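Local coordinates for HIAXHD3 (PDB 3ZXK), which hydrolyses alpha-L-arabinofuranosyl side chains from arabinose-decorated polysaccharides, probably arabinoxylan, as a family 43 glycoside hydrolase, at residues Ala85-Arg89 with Ala194-Lys198; Gly391-Asp396 with Lys518-Val524. All blocks are in the same frame, centred on the assembly; numbering follows the deposited sequence.

Contact 1: residues Ala85-Arg89 with Ala194-Lys198; sequences ASTLR and ARMYK
Arg195 and Arg89 each send a guanidinium group across to a backbone carbonyl of the other segment, joining two blades of the five-bladed beta-propeller that family 43 glycoside hydrolases share. Strands 87-91 and 192-199 belong to different sheets; the short segments run at 23° to one another with axes 9.3 Å apart, a gap that long side chains must span.

Hydrogen bonds to carbonyls carry the contact. Arg195 grips Ser86 O end-on with both terminal nitrogens, NH2 at 2.8 Å and NH1 at 3.1 Å, and the oxygen lies in the guanidinium plane. Arg195 NH1 also turns back to Ala194 O at 3.0 Å, which helps fix the rotation of the group. Arg89 mirrors the arrangement less squarely: NH2 reaches Met196 O at 2.9 Å, the oxygen tilted 21° from the guanidinium plane, and the second bond, from NH1, is weak. The Arg89 chain bends at chi2, swinging its guanidinium toward strand 192-199.

Glu21, at the start of strand 21-25, forms a salt bridge with Arg89, probably offsetting part of the charge, and accepts from Thr87 OG1; Leu20 O accepts from Arg195 NE. Arginine suits both places because its several N-H groups can serve different acceptors at once.

Tyr197, whose hydroxyl bonds to Ile252 N, crosses Arg89 at about a right angle, the ring and guanidinium planes 28° apart, with CE1 3.4 Å from Arg89 NH2.

Contact 2: residues Gly391-Asp396 with Lys518-Val524; sequences GMRDGD and KSLGGEV
Lys518 lays its aliphatic chain against the carboxylate of Asp394, CD coming within 3.3 Å of OD2. The bend at its far end (chi4 -57°) leaves NZ at 4.5 Å from Asp394 OD2, a nearness of opposite charges beyond a salt bridge. The other oxygen, OD1, accepts from Gly416 N, which holds the carboxylate in place. With an alanine in place of Asp394, Gly416 N would probably lose this acceptor and the Lys518 methylenes the group they lie against.

Next along, Arg393 rests its CD on the peptide between Gly521 and Gly522, 3.4 Å from Gly521 C. At Gly522 any side chain would run into Asp396 OD2, and the backbone angles of Gly521 and Gly395 themselves call for glycine.

These segments meet at one end of the concanavalin A-like beta-sandwich, where the loop between strands 380-388 and 396-403 packs on the one leading into strand 523-533. Residues Arg393 to Asp396 form a type II turn, and Asp396 ties it shut: OD2 receives Arg393 N at 2.7 Å, from above the carboxylate plane, while OD1 accepts from a water that also bonds to Ser519 O and Gly522 N. A short acidic side chain suits this place, serving the turn with one oxygen and the water with the other. Glu523 N bonds to Gly391 O at 3.0 Å. Toward the interior, Met392 CG meets Val524 CG1 at 3.6 Å, and both side chains also touch Ala398.

Contact 1 lies within the catalytic propeller and is mostly buried, whereas contact 2 sits at the partly exposed end of the C-terminal sandwich; their centres are 46 Å apart, on opposite sides of the chain's centre. They share no strand. In 85-89 with 194-198, two strands of separate blades are too far apart for backbone pairing, so long cationic side chains bridge them to carbonyls. Contact 2 brings backbones close instead, and glycines, a tight turn and ordered waters do the joining. Charge differs accordingly: Arg89 has a salt-bridge partner in Glu21, and Arg195 a long, weak ion pair with it, while the lysine and aspartate of 518-524 and 391-396 approach without a salt bridge.

Contact 1: residues Ala85-Arg89 with Ala194-Lys198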
ATOM      1  N   ALA A  85      -2.585 -10.310  -1.591  1.00  5.98           N
ATOM      2  CA  ALA A  85      -3.790 -10.169  -0.773  1.00  5.61           C
ATOM      3  C   ALA A  85      -3.684 -11.010   0.490  1.00  5.82           C
ATOM      4  O   ALA A  85      -3.420 -12.232   0.409  1.00  7.16           O
ATOM      5  CB  ALA A  85      -5.038 -10.539  -1.559  1.00  6.55           C
ATOM      6  N   SER A  86      -3.867 -10.341   1.624  1.00  5.40           N
ATOM      7  CA  SER A  86      -3.711 -10.952   2.947  1.00  4.41           C
ATOM      8  C   SER A  86      -4.895 -10.613   3.842  1.00  4.15           C
ATOM      9  O   SER A  86      -5.960 -10.237   3.338  1.00  4.42           O
ATOM     10  CB  SER A  86      -2.363 -10.515   3.517  1.00  4.86           C
ATOM     11  OG  SER A  86      -1.339 -10.815   2.575  1.00  5.84           O
ATOM     12  N   THR A  87      -4.784 -10.810   5.146  1.00  3.69           N
ATOM     13  CA  THR A  87      -5.977 -10.651   5.971  1.00  3.95           C
ATOM     14  C   THR A  87      -5.602 -10.248   7.396  1.00  3.56           C
ATOM     15  O   THR A  87      -4.542 -10.611   7.881  1.00  3.88           O
ATOM     16  CB  THR A  87      -6.844 -11.942   5.940  1.00  4.17           C
ATOM     17  OG1 THR A  87      -8.071 -11.692   6.614  1.00  4.86           O
ATOM     18  CG2 THR A  87      -6.141 -13.116   6.603  1.00  4.55           C
ATOM     19  N   LEU A  88      -6.511  -9.513   8.038  1.00  3.51           N
ATOM     20  CA  LEU A  88      -6.320  -8.988   9.393  1.00  3.73           C
ATOM     21  C   LEU A  88      -7.658  -8.980  10.105  1.00  3.74           C
ATOM     22  O   LEU A  88      -8.667  -8.574   9.515  1.00  4.43           O
ATOM     23  CB  LEU A  88      -5.843  -7.544   9.345  1.00  4.21           C
ATOM     24  CG  LEU A  88      -5.610  -6.817  10.672  1.00  4.74           C
ATOM     25  CD1 LEU A  88      -4.373  -7.418  11.325  1.00  4.54           C
ATOM     26  CD2 LEU A  88      -5.362  -5.334  10.443  1.00  6.17           C
ATOM     27  N   ARG A  89      -7.667  -9.394  11.374  1.00  3.73           N
ATOM     28  CA  ARG A  89      -8.858  -9.252  12.245  1.00  3.50           C
ATOM     29  C   ARG A  89      -8.416  -9.016  13.669  1.00  3.59           C
ATOM     30  O   ARG A  89      -7.304  -9.349  14.043  1.00  4.32           O
ATOM     31  CB  ARG A  89      -9.810 -10.475  12.206  1.00  3.88           C
ATOM     32  CG  ARG A  89     -10.486 -10.769  10.853  1.00  4.48           C
ATOM     33  CD  ARG A  89     -11.612  -9.779  10.556  1.00  5.80           C
ATOM     34  NE  ARG A  89     -12.081  -9.815   9.175  1.00  7.94           N
ATOM     35  CZ  ARG A  89     -13.146 -10.495   8.729  1.00  7.11           C
ATOM     36  NH1 ARG A  89     -13.912 -11.254   9.534  1.00  7.08           N
ATOM     37  NH2 ARG A  89     -13.445 -10.425   7.444  1.00  7.77           N
ATOM     38  N   ALA A 194     -10.784 -13.908  -1.460  1.00  5.26           N
ATOM     39  CA  ALA A 194     -11.668 -14.233  -0.341  1.00  5.71           C
ATOM     40  C   ALA A 194     -11.586 -13.287   0.872  1.00  5.33           C
ATOM     41  O   ALA A 194     -10.509 -12.952   1.366  1.00  5.53           O
ATOM     42  CB  ALA A 194     -11.470 -15.696   0.096  1.00  6.05           C
ATOM     43  N   ARG A 195     -12.768 -12.884   1.338  1.00  5.29           N
ATOM     44  CA  ARG A 195     -12.950 -12.288   2.659  1.00  4.55           C
ATOM     45  C   ARG A 195     -14.065 -13.092   3.303  1.00  4.32           C
ATOM     46  O   ARG A 195     -15.034 -13.471   2.605  1.00  5.54           O
ATOM     47  CB  ARG A 195     -13.289 -10.788   2.574  1.00  5.30           C
ATOM     48  CG  ARG A 195     -12.077  -9.857   2.704  1.00  6.35           C
ATOM     49  CD  ARG A 195     -11.300  -9.792   1.416  1.00  6.66           C
ATOM     50  NE  ARG A 195     -10.099  -8.983   1.616  1.00  7.92           N
ATOM     51  CZ  ARG A 195      -8.967  -9.436   2.152  1.00  6.10           C
ATOM     52  NH1 ARG A 195      -8.878 -10.696   2.563  1.00  6.56           N
ATOM     53  NH2 ARG A 195      -7.913  -8.641   2.241  1.00  7.13           N
ATOM     54  N   MET A 196     -13.963 -13.383   4.597  1.00  3.87           N
ATOM     55  CA  MET A 196     -14.925 -14.293   5.239  1.00  3.78           C
ATOM     56  C   MET A 196     -15.659 -13.624   6.419  1.00  3.91           C
ATOM     57  O   MET A 196     -15.036 -12.890   7.213  1.00  3.95           O
ATOM     58  CB  MET A 196     -14.229 -15.586   5.691  1.00  3.91           C
ATOM     59  CG  MET A 196     -15.199 -16.690   6.142  1.00  4.78           C
ATOM     60  SD  MET A 196     -14.282 -18.215   6.428  1.00  7.02           S
ATOM     61  CE  MET A 196     -15.579 -19.398   6.783  1.00  7.51           C
ATOM     62  N   TYR A 197     -16.972 -13.880   6.525  1.00  3.79           N
ATOM     63  CA  TYR A 197     -17.814 -13.181   7.503  1.00  4.10           C
ATOM     64  C   TYR A 197     -18.820 -14.107   8.170  1.00  4.38           C
ATOM     65  O   TYR A 197     -19.303 -15.078   7.571  1.00  4.62           O
ATOM     66  CB  TYR A 197     -18.603 -12.056   6.830  1.00  3.98           C
ATOM     67  CG  TYR A 197     -17.725 -11.089   6.046  1.00  3.84           C
ATOM     68  CD1 TYR A 197     -17.093  -9.998   6.681  1.00  4.51           C
ATOM     69  CD2 TYR A 197     -17.510 -11.284   4.684  1.00  3.89           C
ATOM     70  CE1 TYR A 197     -16.266  -9.138   5.971  1.00  5.37           C
ATOM     71  CE2 TYR A 197     -16.687 -10.429   3.960  1.00  3.94           C
ATOM     72  CZ  TYR A 197     -16.086  -9.324   4.603  1.00  4.38           C
ATOM     73  OH  TYR A 197     -15.231  -8.426   3.925  1.00  4.87           O
ATOM     74  N   LYS A 198     -19.150 -13.782   9.407  1.00  4.48           N
ATOM     75  CA  LYS A 198     -20.261 -14.412  10.121  1.00  5.53           C
ATOM     76  C   LYS A 198     -21.238 -13.277  10.392  1.00  6.51           C
ATOM     77  O   LYS A 198     -20.917 -12.320  11.099  1.00  6.75           O
ATOM     78  CB  LYS A 198     -19.751 -15.053  11.418  1.00  6.95           C
ATOM     79  CG  LYS A 198     -20.826 -15.581  12.353  1.00  8.29           C
ATOM     80  CD  LYS A 198     -21.481 -16.835  11.814  1.00  9.31           C
ATOM     81  CE  LYS A 198     -22.365 -17.482  12.869  1.00 10.91           C
ATOM     82  NZ  LYS A 198     -21.548 -17.928  14.029  1.00 13.26           N
TER

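Contact 2: residues Gly391-Asp396 with Lys518-Val524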
ATOM      1  N   GLY A 391      28.029  15.407   1.892  1.00  5.98           N
ATOM      2  CA  GLY A 391      28.695  14.142   2.212  1.00  6.14           C
ATOM      3  C   GLY A 391      28.835  13.154   1.065  1.00  5.74           C
ATOM      4  O   GLY A 391      29.362  12.049   1.269  1.00  6.22           O
ATOM      5  N   MET A 392      28.354  13.514  -0.129  1.00  6.17           N
ATOM      6  CA  MET A 392      28.552  12.614  -1.279  1.00  6.04           C
ATOM      7  C   MET A 392      30.022  12.411  -1.620  1.00  6.83           C
ATOM      8  O   MET A 392      30.839  13.343  -1.503  1.00  7.42           O
ATOM      9  CB  MET A 392      27.828  13.119  -2.511  1.00  6.28           C
ATOM     10  CG  MET A 392      26.332  13.109  -2.320  1.00  6.81           C
ATOM     11  SD  MET A 392      25.453  13.668  -3.786  1.00  7.79           S
ATOM     12  CE  MET A 392      25.442  12.190  -4.788  1.00  6.75           C
ATOM     13  N   ARG A 393      30.355  11.194  -2.029  1.00  6.85           N
ATOM     14  CA  ARG A 393      31.722  10.860  -2.449  1.00  8.30           C
ATOM     15  C   ARG A 393      31.757  10.517  -3.940  1.00  7.46           C
ATOM     16  O   ARG A 393      30.700  10.303  -4.556  1.00  6.80           O
ATOM     17  CB  ARG A 393      32.256   9.711  -1.577  1.00 10.94           C
ATOM     18  CG  ARG A 393      32.490  10.159  -0.141  1.00 15.11           C
ATOM     19  CD  ARG A 393      33.033   9.063   0.765  1.00 21.99           C
ATOM     20  NE  ARG A 393      34.464   8.823   0.549  1.00 30.42           N
ATOM     21  CZ  ARG A 393      35.452   9.449   1.194  1.00 37.81           C
ATOM     22  NH1 ARG A 393      35.188  10.367   2.122  1.00 43.60           N
ATOM     23  NH2 ARG A 393      36.714   9.158   0.906  1.00 42.28           N
ATOM     24  N   ASP A 394      32.957  10.466  -4.517  1.00  6.74           N
ATOM     25  CA  ASP A 394      33.119  10.125  -5.930  1.00  8.02           C
ATOM     26  C   ASP A 394      32.293   8.880  -6.356  1.00  7.89           C
ATOM     27  O   ASP A 394      32.392   7.791  -5.783  1.00  9.20           O
ATOM     28  CB  ASP A 394      34.604   9.923  -6.193  1.00  9.47           C
ATOM     29  CG  ASP A 394      34.937   9.678  -7.661  1.00 10.69           C
ATOM     30  OD1 ASP A 394      34.171  10.093  -8.545  1.00 10.76           O
ATOM     31  OD2 ASP A 394      35.995   9.041  -7.912  1.00 16.81           O
ATOM     32  N   GLY A 395      31.477   9.075  -7.386  1.00  6.42           N
ATOM     33  CA  GLY A 395      30.630   8.039  -7.953  1.00  7.37           C
ATOM     34  C   GLY A 395      29.240   7.955  -7.338  1.00  6.28           C
ATOM     35  O   GLY A 395      28.431   7.167  -7.778  1.00  6.81           O
ATOM     36  N   ASP A 396      28.950   8.756  -6.313  1.00  5.20           N
ATOM     37  CA  ASP A 396      27.646   8.683  -5.661  1.00  5.07           C
ATOM     38  C   ASP A 396      26.553   9.326  -6.513  1.00  4.27           C
ATOM     39  O   ASP A 396      26.805  10.279  -7.289  1.00  5.02           O
ATOM     40  CB  ASP A 396      27.666   9.338  -4.284  1.00  5.77           C
ATOM     41  CG  ASP A 396      28.481   8.543  -3.236  1.00  7.67           C
ATOM     42  OD1 ASP A 396      28.960   7.457  -3.569  1.00  9.23           O
ATOM     43  OD2 ASP A 396      28.681   9.045  -2.103  1.00  8.45           O
ATOM     44  N   LYS A 518      31.027   3.474  -7.305  1.00  8.45           N
ATOM     45  CA  LYS A 518      32.440   3.176  -7.067  1.00 11.16           C
ATOM     46  C   LYS A 518      32.678   2.480  -5.751  1.00 11.84           C
ATOM     47  O   LYS A 518      33.201   1.373  -5.733  1.00 12.71           O
ATOM     48  CB  LYS A 518      33.266   4.456  -7.112  1.00 11.90           C
ATOM     49  CG  LYS A 518      33.424   5.005  -8.511  1.00 15.19           C
ATOM     50  CD  LYS A 518      34.278   6.260  -8.509  1.00 18.68           C
ATOM     51  CE  LYS A 518      34.578   6.705  -9.929  1.00 22.44           C
ATOM     52  NZ  LYS A 518      35.246   5.614 -10.683  1.00 27.93           N
ATOM     53  N   SER A 519      32.327   3.147  -4.653  1.00 12.79           N
ATOM     54  CA  SER A 519      32.593   2.607  -3.320  1.00 12.83           C
ATOM     55  C   SER A 519      31.701   3.230  -2.274  1.00 11.12           C
ATOM     56  O   SER A 519      31.222   4.323  -2.460  1.00 11.52           O
ATOM     57  CB  SER A 519      34.050   2.851  -2.947  1.00 15.52           C
ATOM     58  OG  SER A 519      34.192   4.168  -2.477  1.00 22.33           O
ATOM     59  N   LEU A 520      31.507   2.534  -1.163  1.00  9.54           N
ATOM     60  CA  LEU A 520      30.720   3.087  -0.076  1.00  8.99           C
ATOM     61  C   LEU A 520      31.504   4.126   0.723  1.00  9.59           C
ATOM     62  O   LEU A 520      32.696   4.310   0.503  1.00 11.54           O
ATOM     63  CB  LEU A 520      30.203   1.973   0.833  1.00  9.91           C
ATOM     64  CG  LEU A 520      29.524   0.807   0.118  1.00  9.59           C
ATOM     65  CD1 LEU A 520      29.111  -0.223   1.161  1.00 12.16           C
ATOM     66  CD2 LEU A 520      28.305   1.261  -0.693  1.00 10.19           C
ATOM     67  N   GLY A 521      30.814   4.813   1.624  1.00  9.02           N
ATOM     68  CA  GLY A 521      31.445   5.814   2.484  1.00  9.42           C
ATOM     69  C   GLY A 521      30.744   7.152   2.417  1.00  9.61           C
ATOM     70  O   GLY A 521      30.837   7.951   3.364  1.00 13.92           O
ATOM     71  N   GLY A 522      30.036   7.393   1.309  1.00  8.33           N
ATOM     72  CA  GLY A 522      29.269   8.635   1.124  1.00  7.31           C
ATOM     73  C   GLY A 522      27.958   8.654   1.868  1.00  5.79           C
ATOM     74  O   GLY A 522      27.438   7.602   2.290  1.00  5.86           O
ATOM     75  N   GLU A 523      27.436   9.855   2.078  1.00  4.83           N
ATOM     76  CA  GLU A 523      26.113  10.010   2.696  1.00  5.48           C
ATOM     77  C   GLU A 523      25.474  11.330   2.330  1.00  5.32           C
ATOM     78  O   GLU A 523      26.151  12.323   1.987  1.00  5.99           O
ATOM     79  CB  GLU A 523      26.183   9.856   4.228  1.00  6.23           C
ATOM     80  CG  GLU A 523      26.834  11.010   4.950  1.00  7.81           C
ATOM     81  CD  GLU A 523      26.990  10.712   6.438  1.00  9.84           C
ATOM     82  OE1 GLU A 523      27.569   9.670   6.798  1.00 11.10           O
ATOM     83  OE2 GLU A 523      26.538  11.511   7.270  1.00 12.13           O
ATOM     84  N   VAL A 524      24.152  11.327   2.398  1.00  4.97           N
ATOM     85  CA  VAL A 524      23.384  12.527   2.293  1.00  4.86           C
ATOM     86  C   VAL A 524      22.465  12.634   3.492  1.00  4.51           C
ATOM     87  O   VAL A 524      22.184  11.641   4.168  1.00  4.85           O
ATOM     88  CB  VAL A 524      22.586  12.592   0.961  1.00  4.82           C
ATOM     89  CG1 VAL A 524      23.515  12.444  -0.249  1.00  5.96           C
ATOM     90  CG2 VAL A 524      21.467  11.579   0.936  1.00  4.85           C
TER
HETATM   91  O   HOH W   1      31.040  11.322   3.373  1.00 18.54           O
HETATM   92  O   HOH W   2      33.878   6.701  -3.786  1.00 28.60           O
HETATM   93  O   HOH W   3      29.734   6.206  -1.148  1.00  9.34           O